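Local structure of isomaltodextranase (Arthrobacter globiformis, 5AWO) at residues A268-G273 against D314-R319; D276-M281 against N294-F299; Y491-Y496 against A568-W573. The protein hydrolyses the (1->6)-alpha-D-glucosidic linkages of dextran, releasing successive isomaltose units from the non-reducing ends of the chains. All coordinates share one frame; numbering follows the deposited sequence.

Contact 1: A268-G273 against D314-R319; sequences ADADKG and DGDFMR
Two loops of the glycoside hydrolase family 27 TIM barrel meet here, each following a barrel strand, 263-265 and 312-314, and they are joined through Ala270 with Asp316 and Asp271 with Arg319. Ala270 N donates to Asp316 OD2 at 2.9 Å, and the nearly straight bond (161°) reaches the oxygen on its anti side, a little out of the carboxylate plane. Asp316 can present this oxygen because its CG stands roughly anti to the backbone N (chi1 -152°), which carries the carboxylate across to the other loop. Its second oxygen, OD1, forms salt bridges with Arg265 and Arg199, so the buried charge is shared between two arginines and a peptide N-H; the arginines would be expected to stabilise the ionised form. Asp314 OD1 accepts from Asp316 N at 2.8 Å, an Asx turn that fixes the backbone as it leaves strand 312-314 and so sets where Asp316 starts. Asp269, whose own carboxylate forms a salt bridge with Arg265, brings the contact close to Asp201, the probable nucleophile.

The small methyl of Ala270 lets the two loops come close: CB lies 3.5 Å from Asp316 OD2 and 3.6 Å from Phe317 O. Ala270 also begins a type II' beta turn ending at Gly273, closed by Gly273 N to Ala270 O. Gly273 ends the turn with a positive phi, which glycine adopts readily, and its backbone passes near Arg319. The long chain of Arg319, bent at chi3, brings its guanidinium to the carbonyl of Asp271 within this turn. There NH1 donates to Asp271 O at 2.8 Å, the carbonyl oxygen lying only 9° out of the guanidinium plane.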
ATOM      1  N   ALA A 268       1.470   8.807 -11.654  1.00 12.05           N
ATOM      2  CA  ALA A 268       0.467   9.530 -12.418  1.00 12.99           C
ATOM      3  C   ALA A 268      -0.655   8.587 -12.859  1.00 12.95           C
ATOM      4  O   ALA A 268      -0.451   7.366 -12.946  1.00 13.10           O
ATOM      5  CB  ALA A 268       1.133  10.151 -13.641  1.00 13.23           C
ATOM      6  N   ASP A 269      -1.831   9.134 -13.156  1.00 12.80           N
ATOM      7  CA  ASP A 269      -2.971   8.317 -13.534  1.00 13.25           C
ATOM      8  C   ASP A 269      -2.628   7.368 -14.690  1.00 13.20           C
ATOM      9  O   ASP A 269      -1.892   7.719 -15.602  1.00 13.67           O
ATOM     10  CB  ASP A 269      -4.135   9.185 -14.023  1.00 13.67           C
ATOM     11  CG  ASP A 269      -4.779  10.045 -12.936  1.00 15.48           C
ATOM     12  OD1 ASP A 269      -4.324  10.099 -11.777  1.00 14.42           O
ATOM     13  OD2 ASP A 269      -5.784  10.727 -13.265  1.00 16.75           O
ATOM     14  N   ALA A 270      -3.259   6.196 -14.705  1.00 13.25           N
ATOM     15  CA  ALA A 270      -3.056   5.257 -15.802  1.00 12.47           C
ATOM     16  C   ALA A 270      -3.356   5.883 -17.170  1.00 13.52           C
ATOM     17  O   ALA A 270      -2.705   5.544 -18.162  1.00 13.15           O
ATOM     18  CB  ALA A 270      -3.901   4.001 -15.591  1.00 12.68           C
ATOM     19  N   ASP A 271      -4.341   6.764 -17.255  1.00 12.85           N
ATOM     20  CA  ASP A 271      -4.623   7.522 -18.489  1.00 13.53           C
ATOM     21  C   ASP A 271      -4.843   6.525 -19.625  1.00 14.23           C
ATOM     22  O   ASP A 271      -5.549   5.519 -19.429  1.00 13.01           O
ATOM     23  CB  ASP A 271      -3.480   8.553 -18.682  1.00 14.07           C
ATOM     24  CG  ASP A 271      -3.762   9.653 -19.718  1.00 14.89           C
ATOM     25  OD1 ASP A 271      -3.497   9.390 -20.908  1.00 15.91           O
ATOM     26  OD2 ASP A 271      -4.154  10.790 -19.361  1.00 15.94           O
ATOM     27  N   LYS A 272      -4.246   6.780 -20.786  1.00 14.14           N
ATOM     28  CA  LYS A 272      -4.346   5.903 -21.951  1.00 15.96           C
ATOM     29  C   LYS A 272      -3.575   4.589 -21.811  1.00 15.08           C
ATOM     30  O   LYS A 272      -3.634   3.747 -22.694  1.00 15.85           O
ATOM     31  CB  LYS A 272      -3.826   6.648 -23.192  1.00 18.79           C
ATOM     32  CG  LYS A 272      -2.363   6.963 -23.141  1.00 23.76           C
ATOM     33  CD  LYS A 272      -1.946   7.982 -24.195  1.00 28.02           C
ATOM     34  CE  LYS A 272      -1.873   7.380 -25.584  1.00 31.92           C
ATOM     35  NZ  LYS A 272      -0.763   6.397 -25.699  1.00 33.45           N
ATOM     36  N   GLY A 273      -2.892   4.388 -20.697  1.00 14.51           N
ATOM     37  CA  GLY A 273      -2.310   3.100 -20.415  1.00 14.41           C
ATOM     38  C   GLY A 273      -1.056   2.882 -21.242  1.00 13.85           C
ATOM     39  O   GLY A 273      -0.331   3.820 -21.630  1.00 14.92           O
ATOM     40  N   ASP A 314       0.025   1.933  -4.241  1.00 11.52           N
ATOM     41  CA  ASP A 314      -1.027   1.793  -5.231  1.00 11.79           C
ATOM     42  C   ASP A 314      -0.528   2.241  -6.587  1.00 11.87           C
ATOM     43  O   ASP A 314      -0.299   3.418  -6.789  1.00 11.51           O
ATOM     44  CB  ASP A 314      -2.234   2.616  -4.749  1.00 12.05           C
ATOM     45  CG  ASP A 314      -3.411   2.659  -5.721  1.00 12.63           C
ATOM     46  OD1 ASP A 314      -3.417   1.966  -6.742  1.00 12.53           O
ATOM     47  OD2 ASP A 314      -4.364   3.431  -5.413  1.00 13.31           O
ATOM     48  N   GLY A 315      -0.375   1.282  -7.506  1.00 12.48           N
ATOM     49  CA  GLY A 315       0.033   1.567  -8.875  1.00 12.02           C
ATOM     50  C   GLY A 315      -1.089   1.850  -9.838  1.00 11.78           C
ATOM     51  O   GLY A 315      -0.877   1.847 -11.044  1.00 11.96           O
ATOM     52  N   ASP A 316      -2.285   2.116  -9.318  1.00 11.88           N
ATOM     53  CA  ASP A 316      -3.444   2.555 -10.097  1.00 12.59           C
ATOM     54  C   ASP A 316      -4.087   1.410 -10.855  1.00 12.55           C
ATOM     55  O   ASP A 316      -4.235   0.319 -10.275  1.00 13.52           O
ATOM     56  CB  ASP A 316      -3.159   3.805 -10.952  1.00 12.42           C
ATOM     57  CG  ASP A 316      -4.406   4.637 -11.183  1.00 12.78           C
ATOM     58  OD1 ASP A 316      -5.170   4.837 -10.214  1.00 12.84           O
ATOM     59  OD2 ASP A 316      -4.571   5.156 -12.328  1.00 13.66           O
ATOM     60  N   PHE A 317      -4.474   1.613 -12.113  1.00 12.38           N
ATOM     61  CA  PHE A 317      -5.330   0.678 -12.815  1.00 11.91           C
ATOM     62  C   PHE A 317      -4.597  -0.038 -13.918  1.00 12.20           C
ATOM     63  O   PHE A 317      -3.753   0.566 -14.593  1.00 13.08           O
ATOM     64  CB  PHE A 317      -6.517   1.411 -13.448  1.00 12.52           C
ATOM     65  CG  PHE A 317      -7.324   2.187 -12.459  1.00 12.82           C
ATOM     66  CD1 PHE A 317      -7.764   1.596 -11.280  1.00 12.98           C
ATOM     67  CD2 PHE A 317      -7.659   3.497 -12.699  1.00 13.10           C
ATOM     68  CE1 PHE A 317      -8.502   2.331 -10.343  1.00 13.38           C
ATOM     69  CE2 PHE A 317      -8.421   4.224 -11.777  1.00 13.72           C
ATOM     70  CZ  PHE A 317      -8.819   3.649 -10.591  1.00 13.12           C
ATOM     71  N   MET A 318      -4.872  -1.334 -14.020  1.00 12.03           N
ATOM     72  CA  MET A 318      -4.359  -2.166 -15.110  1.00 12.05           C
ATOM     73  C   MET A 318      -5.329  -2.110 -16.292  1.00 12.57           C
ATOM     74  O   MET A 318      -6.508  -2.438 -16.160  1.00 13.32           O
ATOM     75  CB  MET A 318      -4.146  -3.607 -14.644  1.00 12.47           C
ATOM     76  CG  MET A 318      -3.049  -3.705 -13.618  1.00 12.52           C
ATOM     77  SD  MET A 318      -2.659  -5.385 -13.135  1.00 13.70           S
ATOM     78  CE  MET A 318      -4.047  -5.737 -12.070  1.00 15.46           C
ATOM     79  N   ARG A 319      -4.792  -1.701 -17.441  1.00 12.39           N
ATOM     80  CA  ARG A 319      -5.576  -1.557 -18.670  1.00 12.83           C
ATOM     81  C   ARG A 319      -4.925  -2.509 -19.714  1.00 13.12           C
ATOM     82  O   ARG A 319      -4.066  -2.126 -20.524  1.00 13.13           O
ATOM     83  CB  ARG A 319      -5.614  -0.114 -19.134  1.00 13.36           C
ATOM     84  CG  ARG A 319      -6.190   0.873 -18.109  1.00 13.04           C
ATOM     85  CD  ARG A 319      -6.532   2.231 -18.736  1.00 13.81           C
ATOM     86  NE  ARG A 319      -7.620   2.031 -19.665  1.00 14.18           N
ATOM     87  CZ  ARG A 319      -7.899   2.776 -20.727  1.00 15.15           C
ATOM     88  NH1 ARG A 319      -7.283   3.927 -20.975  1.00 14.49           N
ATOM     89  NH2 ARG A 319      -8.862   2.362 -21.531  1.00 16.92           N
TER

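Contact 2: D276-M281 against N294-F299; sequences DRLSGM and NPFCGF
Leu278 spreads its two methyl groups over the start of helix 295-302, one for each of two neighbours. CD1 lies 4.0 Å from Pro295 CG, the two side chains crossing at about a right angle, while CD2 packs 3.9 Å from Phe296 CE2. Branched leucine suits this place because a single residue can fill the angle between proline and phenyl ring. The Phe296 side chain swings back toward helix 274-279, its CG lying anti to the carbonyl carbon (chi1 -86°). The CD2-CE2 part of the ring also meets Ser279, obliquely, with CD2 3.7 Å from Ser279 OG. That hydroxyl has its polar partner elsewhere, in Arg412, and Phe410 makes an edge-to-face pair with Phe296.

Pro295 itself packs against the carbonyls of helix 274-279. Its CD comes within 3.1 Å of Leu278 O and within 3.3 Å of Arg277 O; having no N-H, proline fits the first turn of a helix, where none is required. The unbranched chain of Met281, turned at chi3, lets its terminal CE methyl lie against Asn294 N and 3.8 Å from Asn294 CB. Asp276 OD1 accepts from Met281 N, the donor lying above the carboxylate plane, and ties the chain back on itself. The arrangement packs together two short helices in the connection between TIM-barrel strands 263-265 and 312-314, with Asn294 at the N-cap position of helix 295-302.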
ATOM      1  N   ASP A 276       4.225   3.586 -22.008  1.00 13.72           N
ATOM      2  CA  ASP A 276       4.682   4.898 -21.620  1.00 14.47           C
ATOM      3  C   ASP A 276       4.142   5.313 -20.240  1.00 13.13           C
ATOM      4  O   ASP A 276       4.848   5.910 -19.465  1.00 13.02           O
ATOM      5  CB  ASP A 276       4.385   5.964 -22.689  1.00 16.93           C
ATOM      6  CG  ASP A 276       5.131   7.270 -22.432  1.00 18.22           C
ATOM      7  OD1 ASP A 276       6.359   7.251 -22.242  1.00 21.35           O
ATOM      8  OD2 ASP A 276       4.468   8.319 -22.328  1.00 23.57           O
ATOM      9  N   ARG A 277       2.914   4.913 -19.910  1.00 12.63           N
ATOM     10  CA  ARG A 277       2.376   5.207 -18.589  1.00 12.29           C
ATOM     11  C   ARG A 277       2.938   4.263 -17.513  1.00 12.24           C
ATOM     12  O   ARG A 277       3.097   4.689 -16.360  1.00 12.98           O
ATOM     13  CB  ARG A 277       0.863   5.169 -18.599  1.00 13.12           C
ATOM     14  CG  ARG A 277       0.291   6.418 -19.275  1.00 14.21           C
ATOM     15  CD  ARG A 277       0.056   7.507 -18.221  1.00 15.61           C
ATOM     16  NE  ARG A 277       0.017   8.788 -18.840  1.00 17.39           N
ATOM     17  CZ  ARG A 277      -0.272   9.911 -18.238  1.00 16.69           C
ATOM     18  NH1 ARG A 277      -0.694   9.925 -16.984  1.00 15.66           N
ATOM     19  NH2 ARG A 277      -0.192  11.031 -18.918  1.00 18.23           N
ATOM     20  N   LEU A 278       3.287   3.040 -17.882  1.00 11.93           N
ATOM     21  CA  LEU A 278       3.862   2.107 -16.923  1.00 12.23           C
ATOM     22  C   LEU A 278       5.312   2.410 -16.565  1.00 12.78           C
ATOM     23  O   LEU A 278       5.728   2.166 -15.419  1.00 11.96           O
ATOM     24  CB  LEU A 278       3.747   0.675 -17.448  1.00 12.66           C
ATOM     25  CG  LEU A 278       3.954  -0.443 -16.404  1.00 12.38           C
ATOM     26  CD1 LEU A 278       2.705  -0.631 -15.559  1.00 12.33           C
ATOM     27  CD2 LEU A 278       4.366  -1.750 -17.069  1.00 12.55           C
ATOM     28  N   SER A 279       6.082   2.902 -17.532  1.00 12.53           N
ATOM     29  CA  SER A 279       7.537   2.978 -17.418  1.00 12.52           C
ATOM     30  C   SER A 279       8.171   4.245 -17.971  1.00 12.92           C
ATOM     31  O   SER A 279       9.359   4.459 -17.773  1.00 14.13           O
ATOM     32  CB  SER A 279       8.101   1.735 -18.124  1.00 12.65           C
ATOM     33  OG  SER A 279       9.489   1.545 -17.898  1.00 13.83           O
ATOM     34  N   GLY A 280       7.382   5.071 -18.651  1.00 14.09           N
ATOM     35  CA  GLY A 280       7.901   6.261 -19.340  1.00 14.25           C
ATOM     36  C   GLY A 280       7.533   7.568 -18.677  1.00 14.85           C
ATOM     37  O   GLY A 280       7.522   7.687 -17.443  1.00 14.33           O
ATOM     38  N   MET A 281       7.304   8.573 -19.523  1.00 15.06           N
ATOM     39  CA  MET A 281       6.953   9.960 -19.158  1.00 16.41           C
ATOM     40  C   MET A 281       8.133  10.757 -18.663  1.00 16.21           C
ATOM     41  O   MET A 281       8.585  11.701 -19.332  1.00 17.76           O
ATOM     42  CB  MET A 281       5.800  10.036 -18.156  1.00 16.58           C
ATOM     43  CG  MET A 281       4.509   9.457 -18.687  1.00 16.88           C
ATOM     44  SD  MET A 281       3.248   9.241 -17.415  1.00 17.72           S
ATOM     45  CE  MET A 281       3.978   7.915 -16.484  1.00 16.87           C
ATOM     46  N   ASN A 294       5.815   7.367 -13.357  1.00 12.08           N
ATOM     47  CA  ASN A 294       5.539   5.977 -13.720  1.00 12.24           C
ATOM     48  C   ASN A 294       5.684   5.088 -12.496  1.00 11.92           C
ATOM     49  O   ASN A 294       6.438   5.415 -11.553  1.00 12.66           O
ATOM     50  CB  ASN A 294       6.425   5.504 -14.895  1.00 12.46           C
ATOM     51  CG  ASN A 294       7.895   5.457 -14.553  1.00 12.24           C
ATOM     52  OD1 ASN A 294       8.687   6.354 -14.948  1.00 15.51           O
ATOM     53  ND2 ASN A 294       8.287   4.478 -13.815  1.00 11.27           N
ATOM     54  N   PRO A 295       4.937   3.970 -12.455  1.00 11.20           N
ATOM     55  CA  PRO A 295       4.944   3.129 -11.246  1.00 11.80           C
ATOM     56  C   PRO A 295       6.221   2.333 -11.027  1.00 11.70           C
ATOM     57  O   PRO A 295       6.530   2.010  -9.880  1.00 12.01           O
ATOM     58  CB  PRO A 295       3.706   2.249 -11.419  1.00 11.14           C
ATOM     59  CG  PRO A 295       3.488   2.213 -12.924  1.00 11.23           C
ATOM     60  CD  PRO A 295       3.835   3.608 -13.369  1.00 11.35           C
ATOM     61  N   PHE A 296       7.015   2.051 -12.071  1.00 11.44           N
ATOM     62  CA  PHE A 296       8.307   1.461 -11.782  1.00 12.17           C
ATOM     63  C   PHE A 296       9.065   2.362 -10.820  1.00 12.16           C
ATOM     64  O   PHE A 296       9.605   1.891  -9.807  1.00 13.06           O
ATOM     65  CB  PHE A 296       9.137   1.218 -13.035  1.00 12.25           C
ATOM     66  CG  PHE A 296       8.870  -0.094 -13.713  1.00 12.25           C
ATOM     67  CD1 PHE A 296       9.400  -1.272 -13.181  1.00 11.79           C
ATOM     68  CD2 PHE A 296       8.145  -0.177 -14.883  1.00 12.56           C
ATOM     69  CE1 PHE A 296       9.173  -2.488 -13.800  1.00 12.28           C
ATOM     70  CE2 PHE A 296       7.930  -1.380 -15.506  1.00 12.60           C
ATOM     71  CZ  PHE A 296       8.451  -2.555 -14.967  1.00 12.21           C
ATOM     72  N   CYS A 297       9.113   3.657 -11.112  1.00 12.18           N
ATOM     73  CA  CYS A 297       9.850   4.593 -10.270  1.00 12.45           C
ATOM     74  C   CYS A 297       9.091   4.886  -8.979  1.00 11.97           C
ATOM     75  O   CYS A 297       9.716   5.018  -7.917  1.00 12.71           O
ATOM     76  CB  CYS A 297      10.104   5.903 -10.989  1.00 12.50           C
ATOM     77  SG  CYS A 297      11.295   5.757 -12.355  1.00 14.35           S
ATOM     78  N   GLY A 298       7.771   5.029  -9.037  1.00 10.94           N
ATOM     79  CA  GLY A 298       7.028   5.336  -7.830  1.00 11.87           C
ATOM     80  C   GLY A 298       7.019   4.215  -6.800  1.00 11.82           C
ATOM     81  O   GLY A 298       7.145   4.463  -5.584  1.00 12.67           O
ATOM     82  N   PHE A 299       6.825   2.974  -7.232  1.00 11.21           N
ATOM     83  CA  PHE A 299       6.893   1.854  -6.313  1.00 11.64           C
ATOM     84  C   PHE A 299       8.294   1.804  -5.717  1.00 11.78           C
ATOM     85  O   PHE A 299       8.454   1.611  -4.496  1.00 12.81           O
ATOM     86  CB  PHE A 299       6.630   0.524  -7.022  1.00 11.55           C
ATOM     87  CG  PHE A 299       5.170   0.211  -7.310  1.00 11.80           C
ATOM     88  CD1 PHE A 299       4.171   0.351  -6.349  1.00 11.76           C
ATOM     89  CD2 PHE A 299       4.811  -0.314  -8.550  1.00 12.03           C
ATOM     90  CE1 PHE A 299       2.861  -0.019  -6.615  1.00 11.62           C
ATOM     91  CE2 PHE A 299       3.508  -0.672  -8.821  1.00 11.58           C
ATOM     92  CZ  PHE A 299       2.531  -0.529  -7.849  1.00 11.67           C
TER

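Contact 3: Y491-Y496 against A568-W573; sequences YNHPGY and ATWDTW
His493 offers one face of its imidazole to Trp570 of the other loop. Trp570 CB stands 3.5 Å from the centroid of the His493 ring, just 7° off the normal, a CH-pi contact. The indole itself is slid aside: its five-membered ring is near parallel to the imidazole, but the two barely overlap. A flat ring suits this place, with the Trp570 methylene over one face, Asn492 CG toward the rim of the other and Asp571 OD1 at the edge.

Pro494 follows, its CD 3.4 Å from Asp571 OD1. That carboxylate oxygen touches His493 CB as well as Pro494 CD, the aspartate side chain crossing the histidine at about a right angle. The proline carbonyl does the polar work: Trp573 NE1 donates to Pro494 O at 2.9 Å and 170°, with the oxygen in the indole plane. Tryptophan thus combines a flat packing surface with one directed N-H.

Gly495 runs over one face of that indole, with its O 3.6 Å from Trp573 CD1; having no side chain and a positive phi, it lets the backbone lie close on the ring. Gly495 O is held by Arg533.

Tyr496 then lays its backbone N 3.3 Å above the same indole face, toward its rim, and its CB against CZ2. Its CG sits between backbone N and carbonyl carbon (chi1 53°), and the ring leads away from Trp573, with His493 O at its edge. That oxygen is buried without a polar partner. On the other side of the contact, Thr569 to Thr572 form a type I beta turn. The two segments are strand-connecting loops, joined here in the beta-sandwich of the carbohydrate-binding module.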
ATOM      1  N   TYR A 491      24.331  -0.163   4.481  1.00 20.90           N
ATOM      2  CA  TYR A 491      25.310  -1.184   4.101  1.00 23.21           C
ATOM      3  C   TYR A 491      26.714  -0.727   4.431  1.00 24.22           C
ATOM      4  O   TYR A 491      27.680  -1.239   3.864  1.00 24.97           O
ATOM      5  CB  TYR A 491      25.192  -1.545   2.606  1.00 24.74           C
ATOM      6  CG  TYR A 491      25.689  -0.515   1.589  1.00 25.89           C
ATOM      7  CD1 TYR A 491      25.332   0.829   1.678  1.00 27.11           C
ATOM      8  CD2 TYR A 491      26.482  -0.899   0.498  1.00 29.77           C
ATOM      9  CE1 TYR A 491      25.767   1.761   0.756  1.00 28.46           C
ATOM     10  CE2 TYR A 491      26.927   0.039  -0.443  1.00 30.60           C
ATOM     11  CZ  TYR A 491      26.545   1.367  -0.318  1.00 31.85           C
ATOM     12  OH  TYR A 491      26.967   2.313  -1.240  1.00 34.73           O
ATOM     13  N   ASN A 492      26.823   0.213   5.371  1.00 24.23           N
ATOM     14  CA  ASN A 492      28.066   0.952   5.554  1.00 25.34           C
ATOM     15  C   ASN A 492      28.983   0.389   6.633  1.00 27.01           C
ATOM     16  O   ASN A 492      29.955   1.055   6.996  1.00 27.70           O
ATOM     17  CB  ASN A 492      27.790   2.439   5.768  1.00 25.02           C
ATOM     18  CG  ASN A 492      27.005   2.733   7.019  1.00 23.30           C
ATOM     19  OD1 ASN A 492      26.274   1.886   7.552  1.00 22.36           O
ATOM     20  ND2 ASN A 492      27.131   3.976   7.493  1.00 25.16           N
ATOM     21  N   HIS A 493      28.680  -0.813   7.116  1.00 26.13           N
ATOM     22  CA  HIS A 493      29.587  -1.573   7.982  1.00 27.52           C
ATOM     23  C   HIS A 493      29.662  -3.001   7.444  1.00 28.65           C
ATOM     24  O   HIS A 493      28.644  -3.690   7.397  1.00 28.53           O
ATOM     25  CB  HIS A 493      29.088  -1.572   9.430  1.00 28.29           C
ATOM     26  CG  HIS A 493      28.950  -0.198  10.009  1.00 27.56           C
ATOM     27  ND1 HIS A 493      30.027   0.649  10.175  1.00 27.07           N
ATOM     28  CD2 HIS A 493      27.864   0.481  10.457  1.00 28.14           C
ATOM     29  CE1 HIS A 493      29.607   1.794  10.689  1.00 28.51           C
ATOM     30  NE2 HIS A 493      28.302   1.717  10.870  1.00 27.48           N
ATOM     31  N   PRO A 494      30.865  -3.471   7.050  1.00 28.14           N
ATOM     32  CA  PRO A 494      30.873  -4.832   6.469  1.00 27.25           C
ATOM     33  C   PRO A 494      30.512  -5.988   7.428  1.00 26.24           C
ATOM     34  O   PRO A 494      30.450  -5.801   8.652  1.00 27.13           O
ATOM     35  CB  PRO A 494      32.299  -4.990   5.904  1.00 28.63           C
ATOM     36  CG  PRO A 494      33.083  -3.802   6.347  1.00 29.39           C
ATOM     37  CD  PRO A 494      32.139  -2.750   6.864  1.00 28.91           C
ATOM     38  N   GLY A 495      30.237  -7.171   6.864  1.00 25.86           N
ATOM     39  CA  GLY A 495      29.964  -8.391   7.648  1.00 26.71           C
ATOM     40  C   GLY A 495      28.508  -8.804   7.711  1.00 26.31           C
ATOM     41  O   GLY A 495      28.159  -9.874   8.216  1.00 27.08           O
ATOM     42  N   TYR A 496      27.631  -7.936   7.217  1.00 24.35           N
ATOM     43  CA  TYR A 496      26.219  -8.286   7.089  1.00 24.65           C
ATOM     44  C   TYR A 496      26.039  -9.422   6.069  1.00 22.89           C
ATOM     45  O   TYR A 496      26.791  -9.520   5.115  1.00 24.30           O
ATOM     46  CB  TYR A 496      25.402  -7.059   6.661  1.00 23.16           C
ATOM     47  CG  TYR A 496      25.927  -6.369   5.431  1.00 23.68           C
ATOM     48  CD1 TYR A 496      25.593  -6.809   4.160  1.00 23.36           C
ATOM     49  CD2 TYR A 496      26.775  -5.279   5.531  1.00 23.11           C
ATOM     50  CE1 TYR A 496      26.059  -6.173   3.041  1.00 23.26           C
ATOM     51  CE2 TYR A 496      27.286  -4.653   4.421  1.00 23.61           C
ATOM     52  CZ  TYR A 496      26.919  -5.102   3.158  1.00 23.60           C
ATOM     53  OH  TYR A 496      27.415  -4.464   2.065  1.00 24.73           O
ATOM     54  N   ALA A 568      32.924  -4.983  19.777  1.00 32.16           N
ATOM     55  CA  ALA A 568      34.091  -4.118  19.646  1.00 34.01           C
ATOM     56  C   ALA A 568      33.937  -3.014  18.621  1.00 33.71           C
ATOM     57  O   ALA A 568      34.355  -1.880  18.848  1.00 34.01           O
ATOM     58  CB  ALA A 568      35.326  -4.950  19.321  1.00 35.74           C
ATOM     59  N   THR A 569      33.363  -3.350  17.469  1.00 31.45           N
ATOM     60  CA  THR A 569      33.265  -2.386  16.391  1.00 30.61           C
ATOM     61  C   THR A 569      31.905  -2.561  15.734  1.00 27.45           C
ATOM     62  O   THR A 569      31.248  -3.565  15.934  1.00 27.40           O
ATOM     63  CB  THR A 569      34.348  -2.613  15.329  1.00 31.67           C
ATOM     64  OG1 THR A 569      34.079  -3.834  14.639  1.00 32.38           O
ATOM     65  CG2 THR A 569      35.771  -2.686  15.958  1.00 33.25           C
ATOM     66  N   TRP A 570      31.506  -1.559  14.975  1.00 29.47           N
ATOM     67  CA  TRP A 570      30.266  -1.624  14.201  1.00 29.60           C
ATOM     68  C   TRP A 570      30.319  -2.677  13.083  1.00 31.26           C
ATOM     69  O   TRP A 570      29.262  -3.069  12.594  1.00 30.22           O
ATOM     70  CB  TRP A 570      29.905  -0.241  13.648  1.00 29.83           C
ATOM     71  CG  TRP A 570      29.291   0.660  14.704  1.00 29.62           C
ATOM     72  CD1 TRP A 570      29.851   1.787  15.243  1.00 30.64           C
ATOM     73  CD2 TRP A 570      28.022   0.491  15.351  1.00 28.64           C
ATOM     74  NE1 TRP A 570      29.005   2.325  16.185  1.00 30.05           N
ATOM     75  CE2 TRP A 570      27.880   1.553  16.278  1.00 28.99           C
ATOM     76  CE3 TRP A 570      26.991  -0.455  15.249  1.00 27.42           C
ATOM     77  CZ2 TRP A 570      26.746   1.698  17.080  1.00 27.65           C
ATOM     78  CZ3 TRP A 570      25.873  -0.309  16.033  1.00 27.66           C
ATOM     79  CH2 TRP A 570      25.754   0.758  16.943  1.00 27.44           C
ATOM     80  N   ASP A 571      31.525  -3.136  12.713  1.00 31.86           N
ATOM     81  CA  ASP A 571      31.735  -4.269  11.770  1.00 35.00           C
ATOM     82  C   ASP A 571      31.624  -5.661  12.405  1.00 31.62           C
ATOM     83  O   ASP A 571      31.773  -6.668  11.714  1.00 33.22           O
ATOM     84  CB  ASP A 571      33.145  -4.220  11.158  1.00 39.20           C
ATOM     85  CG  ASP A 571      33.379  -3.022  10.294  1.00 41.58           C
ATOM     86  OD1 ASP A 571      32.465  -2.178  10.170  1.00 44.82           O
ATOM     87  OD2 ASP A 571      34.502  -2.917   9.746  1.00 41.80           O
ATOM     88  N   THR A 572      31.420  -5.724  13.716  1.00 30.42           N
ATOM     89  CA  THR A 572      31.239  -6.980  14.412  1.00 29.33           C
ATOM     90  C   THR A 572      29.754  -7.295  14.551  1.00 29.50           C
ATOM     91  O   THR A 572      28.983  -6.435  14.966  1.00 29.01           O
ATOM     92  CB  THR A 572      31.876  -6.915  15.827  1.00 31.10           C
ATOM     93  OG1 THR A 572      33.183  -6.346  15.725  1.00 30.49           O
ATOM     94  CG2 THR A 572      31.978  -8.278  16.445  1.00 30.70           C
ATOM     95  N   TRP A 573      29.378  -8.540  14.260  1.00 29.74           N
ATOM     96  CA  TRP A 573      27.996  -8.990  14.337  1.00 29.30           C
ATOM     97  C   TRP A 573      27.855 -10.119  15.349  1.00 29.22           C
ATOM     98  O   TRP A 573      28.705 -11.029  15.420  1.00 34.32           O
ATOM     99  CB  TRP A 573      27.503  -9.436  12.933  1.00 28.16           C
ATOM    100  CG  TRP A 573      27.597  -8.311  11.929  1.00 27.58           C
ATOM    101  CD1 TRP A 573      28.675  -7.953  11.204  1.00 26.84           C
ATOM    102  CD2 TRP A 573      26.553  -7.382  11.573  1.00 26.16           C
ATOM    103  NE1 TRP A 573      28.394  -6.849  10.422  1.00 27.09           N
ATOM    104  CE2 TRP A 573      27.093  -6.487  10.632  1.00 25.20           C
ATOM    105  CE3 TRP A 573      25.228  -7.221  11.969  1.00 24.77           C
ATOM    106  CZ2 TRP A 573      26.346  -5.437  10.078  1.00 25.43           C
ATOM    107  CZ3 TRP A 573      24.497  -6.182  11.429  1.00 24.52           C
ATOM    108  CH2 TRP A 573      25.053  -5.308  10.500  1.00 24.01           C
TER

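Overall arrangement
Contacts 1 and 2 form one neighbourhood of the TIM barrel. Their centres are 9 Å apart, and along the chain 276-281 and 294-299 are nested inside the loop that contact 1 closes. Arg277 ties them together: its NH1 is 2.9 Å from Asp269 O, a probable hydrogen bond, and its CG packs on Ala270 O. Phe299 CZ also rests 3.4 Å from Gly315 CA. Contact 1 stands nearer to catalysis, through Asp269, whose side chain is about 6 Å from that of Asp201, whereas contact 2 lies away from the catalytic residues. Contact 3 belongs to the separate carbohydrate-binding module, its centre about 42 Å from that of contact 1 and 36 Å from that of contact 2.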